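Local structure of putative uncharacterized protein PH1404 (Pyrococcus horikoshii, 3AF6) at residues I252-A257 with G263-L268; D286-L291 with K314-H319; V220-L225 with A257-C262. The protein probably terminates transcription by zinc-dependent endonucleolytic cleavage of the nascent RNA, then degrades the released transcript from its 5' end. One frame throughout, in Å; residues are numbered along the deposited sequence.

Contact 1 of 3, residues I252-A257 with G263-L268; sequences IIITHA and GMLPYL. With ZN (zinc ion), chain I.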
ATOM      1  N   ILE A 252       6.497   5.242  11.380  1.00 32.37           N
ATOM      2  CA  ILE A 252       5.709   4.051  11.099  1.00 30.84           C
ATOM      3  C   ILE A 252       5.912   3.783   9.599  1.00 30.57           C
ATOM      4  O   ILE A 252       5.968   4.712   8.801  1.00 31.70           O
ATOM      5  CB  ILE A 252       4.206   4.269  11.384  1.00 29.25           C
ATOM      6  CG1 ILE A 252       3.992   4.550  12.877  1.00 31.22           C
ATOM      7  CG2 ILE A 252       3.421   3.032  10.973  1.00 26.72           C
ATOM      8  CD1 ILE A 252       2.539   4.844  13.275  1.00 28.43           C
ATOM      9  N   ILE A 253       6.052   2.525   9.217  1.00 29.73           N
ATOM     10  CA  ILE A 253       6.231   2.192   7.813  1.00 30.27           C
ATOM     11  C   ILE A 253       5.165   1.173   7.450  1.00 30.76           C
ATOM     12  O   ILE A 253       4.887   0.270   8.241  1.00 33.13           O
ATOM     13  CB  ILE A 253       7.618   1.563   7.559  1.00 30.73           C
ATOM     14  CG1 ILE A 253       8.699   2.429   8.205  1.00 32.56           C
ATOM     15  CG2 ILE A 253       7.865   1.425   6.064  1.00 26.69           C
ATOM     16  CD1 ILE A 253      10.081   1.849   8.110  1.00 35.67           C
ATOM     17  N   ILE A 254       4.569   1.301   6.270  1.00 28.35           N
ATOM     18  CA  ILE A 254       3.551   0.345   5.866  1.00 30.02           C
ATOM     19  C   ILE A 254       3.967  -0.438   4.620  1.00 32.73           C
ATOM     20  O   ILE A 254       4.271   0.159   3.590  1.00 36.13           O
ATOM     21  CB  ILE A 254       2.210   1.057   5.603  1.00 28.15           C
ATOM     22  CG1 ILE A 254       1.807   1.880   6.842  1.00 29.55           C
ATOM     23  CG2 ILE A 254       1.141   0.034   5.242  1.00 24.85           C
ATOM     24  CD1 ILE A 254       1.743   1.094   8.171  1.00 23.32           C
ATOM     25  N   THR A 255       3.978  -1.771   4.715  1.00 32.38           N
ATOM     26  CA  THR A 255       4.355  -2.628   3.590  1.00 32.34           C
ATOM     27  C   THR A 255       3.334  -2.548   2.448  1.00 35.53           C
ATOM     28  O   THR A 255       3.712  -2.459   1.271  1.00 36.38           O
ATOM     29  CB  THR A 255       4.478  -4.110   4.012  1.00 31.55           C
ATOM     30  OG1 THR A 255       3.202  -4.602   4.436  1.00 28.97           O
ATOM     31  CG2 THR A 255       5.469  -4.257   5.139  1.00 30.95           C
ATOM     32  N   HIS A 256       2.047  -2.622   2.790  1.00 34.07           N
ATOM     33  CA  HIS A 256       0.999  -2.520   1.787  1.00 35.35           C
ATOM     34  C   HIS A 256      -0.355  -2.138   2.363  1.00 36.67           C
ATOM     35  O   HIS A 256      -0.572  -2.187   3.571  1.00 38.59           O
ATOM     36  CB  HIS A 256       0.900  -3.781   0.932  1.00 36.58           C
ATOM     37  CG  HIS A 256       0.363  -4.982   1.644  1.00 38.05           C
ATOM     38  ND1 HIS A 256       1.134  -5.761   2.481  1.00 40.48           N
ATOM     39  CD2 HIS A 256      -0.844  -5.594   1.568  1.00 37.01           C
ATOM     40  CE1 HIS A 256       0.431  -6.806   2.881  1.00 40.24           C
ATOM     41  NE2 HIS A 256      -0.773  -6.728   2.340  1.00 39.63           N
ATOM     42  N   ALA A 257      -1.264  -1.755   1.483  1.00 37.33           N
ATOM     43  CA  ALA A 257      -2.569  -1.257   1.873  1.00 39.60           C
ATOM     44  C   ALA A 257      -3.601  -2.090   2.635  1.00 41.60           C
ATOM     45  O   ALA A 257      -4.486  -1.508   3.264  1.00 42.76           O
ATOM     46  CB  ALA A 257      -3.226  -0.653   0.652  1.00 40.86           C
ATOM     47  N   GLY A 263      -4.541  -1.269   8.984  1.00 31.91           N
ATOM     48  CA  GLY A 263      -5.864  -1.050   9.541  1.00 34.42           C
ATOM     49  C   GLY A 263      -6.029  -0.278  10.843  1.00 35.54           C
ATOM     50  O   GLY A 263      -7.011   0.446  11.004  1.00 35.30           O
ATOM     51  N   MET A 264      -5.104  -0.444  11.782  1.00 36.55           N
ATOM     52  CA  MET A 264      -5.188   0.263  13.058  1.00 38.26           C
ATOM     53  C   MET A 264      -4.466   1.603  13.040  1.00 37.78           C
ATOM     54  O   MET A 264      -4.544   2.370  14.001  1.00 38.80           O
ATOM     55  CB  MET A 264      -4.605  -0.593  14.188  1.00 39.78           C
ATOM     56  CG  MET A 264      -5.528  -1.685  14.687  1.00 42.53           C
ATOM     57  SD  MET A 264      -6.988  -0.996  15.475  1.00 46.06           S
ATOM     58  CE  MET A 264      -6.245  -0.248  16.912  1.00 44.51           C
ATOM     59  N   LEU A 265      -3.769   1.891  11.951  1.00 36.50           N
ATOM     60  CA  LEU A 265      -3.018   3.131  11.854  1.00 36.59           C
ATOM     61  C   LEU A 265      -3.809   4.394  12.228  1.00 37.07           C
ATOM     62  O   LEU A 265      -3.351   5.196  13.035  1.00 36.95           O
ATOM     63  CB  LEU A 265      -2.420   3.253  10.454  1.00 37.20           C
ATOM     64  CG  LEU A 265      -1.466   4.409  10.144  1.00 38.84           C
ATOM     65  CD1 LEU A 265      -0.371   4.550  11.203  1.00 39.41           C
ATOM     66  CD2 LEU A 265      -0.854   4.137   8.787  1.00 39.35           C
ATOM     67  N   PRO A 266      -5.015   4.584  11.663  1.00 37.55           N
ATOM     68  CA  PRO A 266      -5.741   5.802  12.042  1.00 37.74           C
ATOM     69  C   PRO A 266      -6.228   5.824  13.505  1.00 38.71           C
ATOM     70  O   PRO A 266      -6.407   6.893  14.096  1.00 36.51           O
ATOM     71  CB  PRO A 266      -6.862   5.869  11.008  1.00 37.26           C
ATOM     72  CG  PRO A 266      -7.073   4.459  10.640  1.00 38.27           C
ATOM     73  CD  PRO A 266      -5.706   3.871  10.578  1.00 37.26           C
ATOM     74  N   TYR A 267      -6.410   4.646  14.090  1.00 38.47           N
ATOM     75  CA  TYR A 267      -6.831   4.530  15.483  1.00 39.77           C
ATOM     76  C   TYR A 267      -5.867   5.325  16.355  1.00 40.49           C
ATOM     77  O   TYR A 267      -6.245   5.912  17.373  1.00 39.26           O
ATOM     78  CB  TYR A 267      -6.775   3.070  15.915  1.00 42.24           C
ATOM     79  CG  TYR A 267      -7.304   2.792  17.302  1.00 45.42           C
ATOM     80  CD1 TYR A 267      -8.663   2.549  17.509  1.00 47.42           C
ATOM     81  CD2 TYR A 267      -6.444   2.710  18.398  1.00 45.18           C
ATOM     82  CE1 TYR A 267      -9.153   2.222  18.764  1.00 48.70           C
ATOM     83  CE2 TYR A 267      -6.925   2.382  19.661  1.00 46.90           C
ATOM     84  CZ  TYR A 267      -8.281   2.138  19.832  1.00 49.94           C
ATOM     85  OH  TYR A 267      -8.779   1.810  21.070  1.00 55.88           O
ATOM     86  N   LEU A 268      -4.608   5.327  15.936  1.00 40.96           N
ATOM     87  CA  LEU A 268      -3.545   6.009  16.653  1.00 40.55           C
ATOM     88  C   LEU A 268      -3.770   7.502  16.803  1.00 41.77           C
ATOM     89  O   LEU A 268      -3.411   8.083  17.828  1.00 43.46           O
ATOM     90  CB  LEU A 268      -2.218   5.746  15.948  1.00 39.29           C
ATOM     91  CG  LEU A 268      -1.154   4.924  16.679  1.00 41.57           C
ATOM     92  CD1 LEU A 268      -1.783   3.938  17.668  1.00 37.08           C
ATOM     93  CD2 LEU A 268      -0.305   4.211  15.628  1.00 40.54           C
TER
HETATM   94 ZN    ZN I 657      -2.110  -8.452   1.813  1.00 91.68          ZN
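Just beyond the residues I252 and I254, which pack against L265, segment 252-257 makes a polar link of its own: H256 ND1 donates to T255 OG1 at 3.1 Å. The bond is bent, with an N-H...O angle of 139°, and the hydroxyl lies 29° out of the imidazole plane. On the metal side of the same ring, H256 NE2 binds a zinc ion at 2.2 Å. H256 is the first histidine of the HXHXDH signature of the metallo-beta-lactamase fold, carried on the loop that follows strand 251-253; H258, H344 and D367 belong to the same metal site. The hydroxyl bond and the metal bond use different nitrogens, and together they limit rotation of the ring.

Behind the metal loop the contact between the segments is apolar. I252, in strand 251-253, and I254, just after it, both point toward 263-268, while I253 points away and packs on strand 349-355. L265 is the shared partner and divides its branches between them. With CG anti to the backbone N (chi1 -174°), the leucine places L265 CD1 3.6 Å from I252 CD1 and L265 CD2 4.0 Å from I254 CG1. The side chains of I252 and L265 run alongside one another, pointing opposite ways, whereas I254 meets the leucine obliquely. M288 of helix 282-301 also touches L265. Within helix 267-270, L268 approaches I252 end-on, L268 CD2 lying 3.7 Å from I252 CD1.

Contact 2 of 3, residues D286-L291 with K314-H319; sequences DLMVLL and KEVIKH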
ATOM      1  N   ASP A 286      -2.630   5.919  -1.069  1.00 39.02           N
ATOM      2  CA  ASP A 286      -3.947   6.068  -1.675  1.00 40.03           C
ATOM      3  C   ASP A 286      -4.831   4.854  -1.429  1.00 39.01           C
ATOM      4  O   ASP A 286      -6.004   4.986  -1.099  1.00 38.31           O
ATOM      5  CB  ASP A 286      -3.828   6.308  -3.189  1.00 40.63           C
ATOM      6  CG  ASP A 286      -3.105   7.600  -3.525  1.00 40.10           C
ATOM      7  OD1 ASP A 286      -2.906   7.872  -4.729  1.00 40.42           O
ATOM      8  OD2 ASP A 286      -2.730   8.339  -2.589  1.00 41.22           O
ATOM      9  N   LEU A 287      -4.267   3.668  -1.590  1.00 39.51           N
ATOM     10  CA  LEU A 287      -5.034   2.448  -1.384  1.00 39.29           C
ATOM     11  C   LEU A 287      -5.484   2.221   0.062  1.00 38.82           C
ATOM     12  O   LEU A 287      -6.626   1.848   0.302  1.00 37.43           O
ATOM     13  CB  LEU A 287      -4.231   1.249  -1.881  1.00 38.89           C
ATOM     14  CG  LEU A 287      -4.113   1.176  -3.403  1.00 40.83           C
ATOM     15  CD1 LEU A 287      -3.007   0.207  -3.802  1.00 40.72           C
ATOM     16  CD2 LEU A 287      -5.459   0.754  -3.984  1.00 39.09           C
ATOM     17  N   MET A 288      -4.604   2.458   1.030  1.00 40.45           N
ATOM     18  CA  MET A 288      -4.975   2.235   2.424  1.00 41.54           C
ATOM     19  C   MET A 288      -6.063   3.217   2.848  1.00 41.31           C
ATOM     20  O   MET A 288      -7.005   2.841   3.551  1.00 40.58           O
ATOM     21  CB  MET A 288      -3.750   2.343   3.347  1.00 41.05           C
ATOM     22  CG  MET A 288      -3.387   3.735   3.805  1.00 40.64           C
ATOM     23  SD  MET A 288      -2.038   3.641   4.977  1.00 44.28           S
ATOM     24  CE  MET A 288      -1.070   5.086   4.524  1.00 40.84           C
ATOM     25  N   VAL A 289      -5.935   4.466   2.404  1.00 40.93           N
ATOM     26  CA  VAL A 289      -6.924   5.487   2.723  1.00 39.81           C
ATOM     27  C   VAL A 289      -8.269   5.004   2.214  1.00 40.57           C
ATOM     28  O   VAL A 289      -9.291   5.205   2.856  1.00 40.67           O
ATOM     29  CB  VAL A 289      -6.584   6.830   2.060  1.00 39.31           C
ATOM     30  CG1 VAL A 289      -7.820   7.706   1.985  1.00 40.99           C
ATOM     31  CG2 VAL A 289      -5.516   7.538   2.866  1.00 39.79           C
ATOM     32  N   LEU A 290      -8.267   4.355   1.059  1.00 41.14           N
ATOM     33  CA  LEU A 290      -9.510   3.851   0.514  1.00 42.77           C
ATOM     34  C   LEU A 290     -10.079   2.742   1.387  1.00 42.61           C
ATOM     35  O   LEU A 290     -11.245   2.795   1.789  1.00 42.39           O
ATOM     36  CB  LEU A 290      -9.310   3.304  -0.899  1.00 44.67           C
ATOM     37  CG  LEU A 290     -10.581   2.635  -1.428  1.00 45.72           C
ATOM     38  CD1 LEU A 290     -11.661   3.701  -1.551  1.00 46.78           C
ATOM     39  CD2 LEU A 290     -10.329   1.958  -2.764  1.00 46.37           C
ATOM     40  N   LEU A 291      -9.253   1.740   1.676  1.00 42.05           N
ATOM     41  CA  LEU A 291      -9.692   0.605   2.477  1.00 40.84           C
ATOM     42  C   LEU A 291     -10.144   0.983   3.875  1.00 40.82           C
ATOM     43  O   LEU A 291     -11.007   0.316   4.445  1.00 40.92           O
ATOM     44  CB  LEU A 291      -8.598  -0.453   2.555  1.00 38.58           C
ATOM     45  CG  LEU A 291      -8.244  -1.090   1.211  1.00 39.55           C
ATOM     46  CD1 LEU A 291      -7.149  -2.122   1.428  1.00 40.20           C
ATOM     47  CD2 LEU A 291      -9.469  -1.730   0.584  1.00 37.30           C
ATOM     48  N   LYS A 314      -8.011  11.386   7.716  1.00 42.74           N
ATOM     49  CA  LYS A 314      -7.527  12.646   7.166  1.00 44.99           C
ATOM     50  C   LYS A 314      -6.170  12.926   7.798  1.00 45.40           C
ATOM     51  O   LYS A 314      -5.289  13.511   7.164  1.00 48.47           O
ATOM     52  CB  LYS A 314      -8.497  13.782   7.505  1.00 48.82           C
ATOM     53  CG  LYS A 314      -8.122  15.169   6.950  1.00 50.36           C
ATOM     54  CD  LYS A 314      -8.827  16.263   7.757  1.00 53.76           C
ATOM     55  CE  LYS A 314      -8.767  17.637   7.096  1.00 56.13           C
ATOM     56  NZ  LYS A 314      -9.727  17.769   5.952  1.00 57.13           N
ATOM     57  N   GLU A 315      -6.006  12.508   9.049  1.00 43.51           N
ATOM     58  CA  GLU A 315      -4.746  12.696   9.756  1.00 42.81           C
ATOM     59  C   GLU A 315      -3.648  11.802   9.168  1.00 41.28           C
ATOM     60  O   GLU A 315      -2.504  12.230   9.019  1.00 39.16           O
ATOM     61  CB  GLU A 315      -4.926  12.402  11.249  1.00 43.99           C
ATOM     62  CG  GLU A 315      -5.617  13.517  12.007  1.00 45.82           C
ATOM     63  CD  GLU A 315      -4.880  14.836  11.859  1.00 49.62           C
ATOM     64  OE1 GLU A 315      -3.658  14.848  12.096  1.00 51.07           O
ATOM     65  OE2 GLU A 315      -5.513  15.860  11.506  1.00 52.07           O
ATOM     66  N   VAL A 316      -4.008  10.563   8.837  1.00 38.59           N
ATOM     67  CA  VAL A 316      -3.071   9.618   8.249  1.00 37.57           C
ATOM     68  C   VAL A 316      -2.461  10.284   7.030  1.00 39.39           C
ATOM     69  O   VAL A 316      -1.236  10.330   6.862  1.00 39.85           O
ATOM     70  CB  VAL A 316      -3.788   8.327   7.790  1.00 36.57           C
ATOM     71  CG1 VAL A 316      -2.864   7.482   6.909  1.00 32.06           C
ATOM     72  CG2 VAL A 316      -4.244   7.534   8.998  1.00 33.72           C
ATOM     73  N   ILE A 317      -3.335  10.806   6.178  1.00 41.04           N
ATOM     74  CA  ILE A 317      -2.912  11.482   4.961  1.00 40.64           C
ATOM     75  C   ILE A 317      -1.953  12.615   5.277  1.00 41.56           C
ATOM     76  O   ILE A 317      -0.862  12.693   4.716  1.00 45.31           O
ATOM     77  CB  ILE A 317      -4.125  12.054   4.205  1.00 38.68           C
ATOM     78  CG1 ILE A 317      -4.971  10.914   3.651  1.00 37.01           C
ATOM     79  CG2 ILE A 317      -3.663  12.970   3.085  1.00 38.28           C
ATOM     80  CD1 ILE A 317      -6.285  11.376   3.070  1.00 38.79           C
ATOM     81  N   LYS A 318      -2.361  13.482   6.191  1.00 40.90           N
ATOM     82  CA  LYS A 318      -1.555  14.626   6.560  1.00 40.84           C
ATOM     83  C   LYS A 318      -0.207  14.272   7.164  1.00 41.53           C
ATOM     84  O   LYS A 318       0.692  15.105   7.191  1.00 42.57           O
ATOM     85  CB  LYS A 318      -2.358  15.518   7.514  1.00 42.47           C
ATOM     86  CG  LYS A 318      -3.544  16.208   6.828  1.00 44.44           C
ATOM     87  CD  LYS A 318      -4.463  16.903   7.807  1.00 47.01           C
ATOM     88  CE  LYS A 318      -3.733  17.999   8.560  1.00 50.02           C
ATOM     89  NZ  LYS A 318      -4.607  18.641   9.585  1.00 50.74           N
ATOM     90  N   HIS A 319      -0.057  13.035   7.632  1.00 42.53           N
ATOM     91  CA  HIS A 319       1.197  12.588   8.246  1.00 42.16           C
ATOM     92  C   HIS A 319       2.041  11.652   7.373  1.00 42.51           C
ATOM     93  O   HIS A 319       3.176  11.319   7.724  1.00 41.99           O
ATOM     94  CB  HIS A 319       0.925  11.881   9.576  1.00 41.12           C
ATOM     95  CG  HIS A 319       0.657  12.811  10.717  1.00 42.40           C
ATOM     96  ND1 HIS A 319      -0.543  13.472  10.877  1.00 39.55           N
ATOM     97  CD2 HIS A 319       1.435  13.181  11.764  1.00 41.96           C
ATOM     98  CE1 HIS A 319      -0.494  14.207  11.973  1.00 38.94           C
ATOM     99  NE2 HIS A 319       0.695  14.051  12.529  1.00 41.61           N
TER
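V289 and I317 meet at about a right angle, and this crossing marks the nearest CA pair of the two segments, 7.6 Å apart. V289 turns CG2 onto the side of the isoleucine, 3.5 Å from I317 CG1, and the same V289 methyl lies 3.9 Å from I317 CD1. The isoleucine's CG1 is anti to its carbonyl carbon (chi1 -68°), which sends that branch out toward the valine although the CB itself does not face it. The second pair behaves differently: M288 and V316 meet end-on, M288 CE stopping 3.8 Å from V316 CG1, with the methionine chain bent at its last torsion.

These are helices 282-301 and 310-319, successive elements of the metallo-beta-lactamase domain. They form the helical connection of a beta-alpha-beta crossover, since strands 278-280 and 320-322, which precede and follow them, are adjacent and parallel in one sheet. I317 also packs on I159 and L160 of helix 151-161.

At the end of helix 310-319, H319 folds its ring back on the preceding turn: H319 ND1 donates to E315 O at 3.0 Å, with the acceptor in the ring plane but the donor 37° above the carbonyl plane.

Contact 3 of 3, residues V220-L225 with A257-C262; sequences VNVAML and AHLDHC. With ZN (zinc ion), chain J; ZN (zinc ion), chain I.
The carboxylate of D260, whose backbone packs against V220, is turned so that one oxygen binds metal: D260 OD1 lies 2.5 Å from a zinc ion, while OD2 is 3.4 Å from it. The imidazole of H261 reaches the same zinc through NE2 at 2.2 Å; H618 meets this ring with planes at about 15°, and H256 meets it more obliquely. The ring of H258 belongs to the other zinc, which its ND1 approaches to 2.5 Å. Both histidines are also held from their second nitrogen, H258 NE2 by V433 O and H261 ND1 by D217 OD2, which helps to fix their rotation.

All three ligands come from the HXHXDH motif of the metallo-beta-lactamase fold, in which a short helix begins at L259. H258 is its N-cap residue, and H258 O accepts from both H261 N and C262 N.

The loop after strand 213-216 attaches to this helix through V220, using both of its backbone polar groups. V220 N donates to L259 O at 3.1 Å, nearly straight at 160°, and in return V220 O receives a CA-H...O contact from D260 CA at 3.3 Å. Beyond this backbone exchange, V222 crosses L259 at about a right angle. A chi1 of -65° swings the L259 branch away from its carbonyl carbon and sets L259 CD1 3.8 Å from V222 CG1.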
ATOM      1  N   VAL A 220      -4.962  -4.563  11.828  1.00 38.96           N
ATOM      2  CA  VAL A 220      -6.067  -4.962  12.665  1.00 39.22           C
ATOM      3  C   VAL A 220      -6.470  -6.312  12.098  1.00 40.08           C
ATOM      4  O   VAL A 220      -6.068  -6.676  10.994  1.00 40.54           O
ATOM      5  CB  VAL A 220      -7.244  -3.978  12.519  1.00 38.91           C
ATOM      6  CG1 VAL A 220      -7.663  -3.894  11.067  1.00 36.85           C
ATOM      7  CG2 VAL A 220      -8.412  -4.429  13.373  1.00 37.74           C
ATOM      8  N   ASN A 221      -7.244  -7.067  12.855  1.00 40.84           N
ATOM      9  CA  ASN A 221      -7.695  -8.353  12.372  1.00 41.53           C
ATOM     10  C   ASN A 221      -9.216  -8.255  12.297  1.00 43.02           C
ATOM     11  O   ASN A 221      -9.892  -8.450  13.300  1.00 44.90           O
ATOM     12  CB  ASN A 221      -7.263  -9.443  13.344  1.00 40.86           C
ATOM     13  CG  ASN A 221      -7.670 -10.816  12.886  1.00 42.08           C
ATOM     14  OD1 ASN A 221      -8.601 -10.958  12.090  1.00 44.65           O
ATOM     15  ND2 ASN A 221      -6.995 -11.842  13.396  1.00 38.52           N
ATOM     16  N   VAL A 222      -9.756  -7.928  11.122  1.00 44.07           N
ATOM     17  CA  VAL A 222     -11.209  -7.795  10.982  1.00 45.81           C
ATOM     18  C   VAL A 222     -11.907  -9.105  11.312  1.00 47.48           C
ATOM     19  O   VAL A 222     -13.045  -9.121  11.788  1.00 45.62           O
ATOM     20  CB  VAL A 222     -11.632  -7.360   9.548  1.00 46.69           C
ATOM     21  CG1 VAL A 222     -11.142  -5.947   9.258  1.00 45.82           C
ATOM     22  CG2 VAL A 222     -11.098  -8.348   8.516  1.00 45.98           C
ATOM     23  N   ALA A 223     -11.211 -10.207  11.067  1.00 49.96           N
ATOM     24  CA  ALA A 223     -11.768 -11.523  11.343  1.00 54.14           C
ATOM     25  C   ALA A 223     -12.139 -11.662  12.813  1.00 54.95           C
ATOM     26  O   ALA A 223     -12.797 -12.628  13.196  1.00 56.33           O
ATOM     27  CB  ALA A 223     -10.758 -12.619  10.952  1.00 54.59           C
ATOM     28  N   MET A 224     -11.725 -10.708  13.642  1.00 55.10           N
ATOM     29  CA  MET A 224     -12.031 -10.805  15.058  1.00 55.22           C
ATOM     30  C   MET A 224     -12.195  -9.504  15.837  1.00 54.65           C
ATOM     31  O   MET A 224     -11.695  -9.386  16.955  1.00 51.92           O
ATOM     32  CB  MET A 224     -10.980 -11.682  15.735  1.00 56.96           C
ATOM     33  CG  MET A 224     -10.923 -13.070  15.143  1.00 59.45           C
ATOM     34  SD  MET A 224      -9.877 -14.199  16.018  1.00 63.54           S
ATOM     35  CE  MET A 224     -11.063 -14.860  17.217  1.00 64.54           C
ATOM     36  N   LEU A 225     -12.904  -8.537  15.256  1.00 55.40           N
ATOM     37  CA  LEU A 225     -13.149  -7.271  15.941  1.00 57.03           C
ATOM     38  C   LEU A 225     -13.989  -7.535  17.185  1.00 58.79           C
ATOM     39  O   LEU A 225     -14.038  -6.714  18.093  1.00 59.53           O
ATOM     40  CB  LEU A 225     -13.900  -6.297  15.034  1.00 57.22           C
ATOM     41  CG  LEU A 225     -13.156  -5.658  13.864  1.00 57.42           C
ATOM     42  CD1 LEU A 225     -14.067  -4.658  13.172  1.00 56.32           C
ATOM     43  CD2 LEU A 225     -11.912  -4.958  14.376  1.00 57.74           C
ATOM     44  N   ALA A 257      -1.264  -1.755   1.483  1.00 37.33           N
ATOM     45  CA  ALA A 257      -2.569  -1.257   1.873  1.00 39.60           C
ATOM     46  C   ALA A 257      -3.601  -2.090   2.635  1.00 41.60           C
ATOM     47  O   ALA A 257      -4.486  -1.508   3.264  1.00 42.76           O
ATOM     48  CB  ALA A 257      -3.226  -0.653   0.652  1.00 40.86           C
ATOM     49  N   HIS A 258      -3.530  -3.417   2.601  1.00 41.61           N
ATOM     50  CA  HIS A 258      -4.542  -4.195   3.308  1.00 40.09           C
ATOM     51  C   HIS A 258      -4.696  -3.842   4.783  1.00 39.60           C
ATOM     52  O   HIS A 258      -3.745  -3.414   5.441  1.00 40.58           O
ATOM     53  CB  HIS A 258      -4.289  -5.686   3.116  1.00 43.08           C
ATOM     54  CG  HIS A 258      -4.728  -6.191   1.778  1.00 46.25           C
ATOM     55  ND1 HIS A 258      -4.382  -7.434   1.296  1.00 50.30           N
ATOM     56  CD2 HIS A 258      -5.488  -5.615   0.816  1.00 48.67           C
ATOM     57  CE1 HIS A 258      -4.906  -7.602   0.093  1.00 50.97           C
ATOM     58  NE2 HIS A 258      -5.583  -6.512  -0.220  1.00 51.11           N
ATOM     59  N   LEU A 259      -5.915  -4.012   5.289  1.00 37.96           N
ATOM     60  CA  LEU A 259      -6.247  -3.680   6.672  1.00 37.05           C
ATOM     61  C   LEU A 259      -5.426  -4.423   7.723  1.00 36.75           C
ATOM     62  O   LEU A 259      -5.222  -3.923   8.835  1.00 34.67           O
ATOM     63  CB  LEU A 259      -7.746  -3.920   6.922  1.00 36.13           C
ATOM     64  CG  LEU A 259      -8.761  -3.044   6.173  1.00 36.37           C
ATOM     65  CD1 LEU A 259     -10.157  -3.484   6.565  1.00 37.36           C
ATOM     66  CD2 LEU A 259      -8.567  -1.573   6.487  1.00 33.60           C
ATOM     67  N   ASP A 260      -4.966  -5.617   7.380  1.00 36.35           N
ATOM     68  CA  ASP A 260      -4.175  -6.397   8.307  1.00 36.24           C
ATOM     69  C   ASP A 260      -2.719  -5.939   8.346  1.00 34.43           C
ATOM     70  O   ASP A 260      -1.858  -6.656   8.845  1.00 37.16           O
ATOM     71  CB  ASP A 260      -4.252  -7.876   7.951  1.00 40.06           C
ATOM     72  CG  ASP A 260      -3.869  -8.150   6.507  1.00 48.76           C
ATOM     73  OD1 ASP A 260      -3.789  -9.343   6.138  1.00 52.82           O
ATOM     74  OD2 ASP A 260      -3.649  -7.184   5.735  1.00 51.61           O
ATOM     75  N   HIS A 261      -2.445  -4.751   7.820  1.00 30.78           N
ATOM     76  CA  HIS A 261      -1.092  -4.195   7.852  1.00 31.37           C
ATOM     77  C   HIS A 261      -1.120  -2.689   8.139  1.00 31.69           C
ATOM     78  O   HIS A 261      -0.140  -2.120   8.627  1.00 30.21           O
ATOM     79  CB  HIS A 261      -0.348  -4.477   6.529  1.00 31.22           C
ATOM     80  CG  HIS A 261      -0.021  -5.922   6.328  1.00 31.13           C
ATOM     81  ND1 HIS A 261       1.181  -6.475   6.717  1.00 32.53           N
ATOM     82  CD2 HIS A 261      -0.774  -6.947   5.868  1.00 29.52           C
ATOM     83  CE1 HIS A 261       1.151  -7.779   6.507  1.00 31.41           C
ATOM     84  NE2 HIS A 261      -0.024  -8.091   5.993  1.00 29.97           N
ATOM     85  N   CYS A 262      -2.246  -2.043   7.843  1.00 31.59           N
ATOM     86  CA  CYS A 262      -2.364  -0.610   8.100  1.00 33.99           C
ATOM     87  C   CYS A 262      -3.723  -0.255   8.728  1.00 33.15           C
ATOM     88  O   CYS A 262      -4.016   0.916   8.973  1.00 33.22           O
ATOM     89  CB  CYS A 262      -2.202   0.155   6.794  1.00 33.31           C
ATOM     90  SG  CYS A 262      -3.615  -0.135   5.725  1.00 42.78           S
TER
HETATM   91 ZN    ZN J 658      -1.375  -9.673   5.409  1.00125.50          ZN
HETATM   92 ZN    ZN I 657      -2.110  -8.452   1.813  1.00 91.68          ZN

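How the contacts relate
Contacts 1 and 3 share A257, and their centres are 10 Å apart. Between them they supply four ligands of the dinuclear zinc site, whose ions lie 3.9 Å from each other. D217 ties the two together, bonding T255 N with OD1 and H261 ND1 with OD2. Contact 2 is set back from the zinc ions: its centre is 9 Å from that of contact 1 but 15 Å from that of contact 3, and the side chain of M288 is about 11 Å from a zinc ion. It is nonetheless joined to the metal loop by packing: A257 packs on L287, and M288 on C262. P266 extends contact 1 to V316 on the second helix.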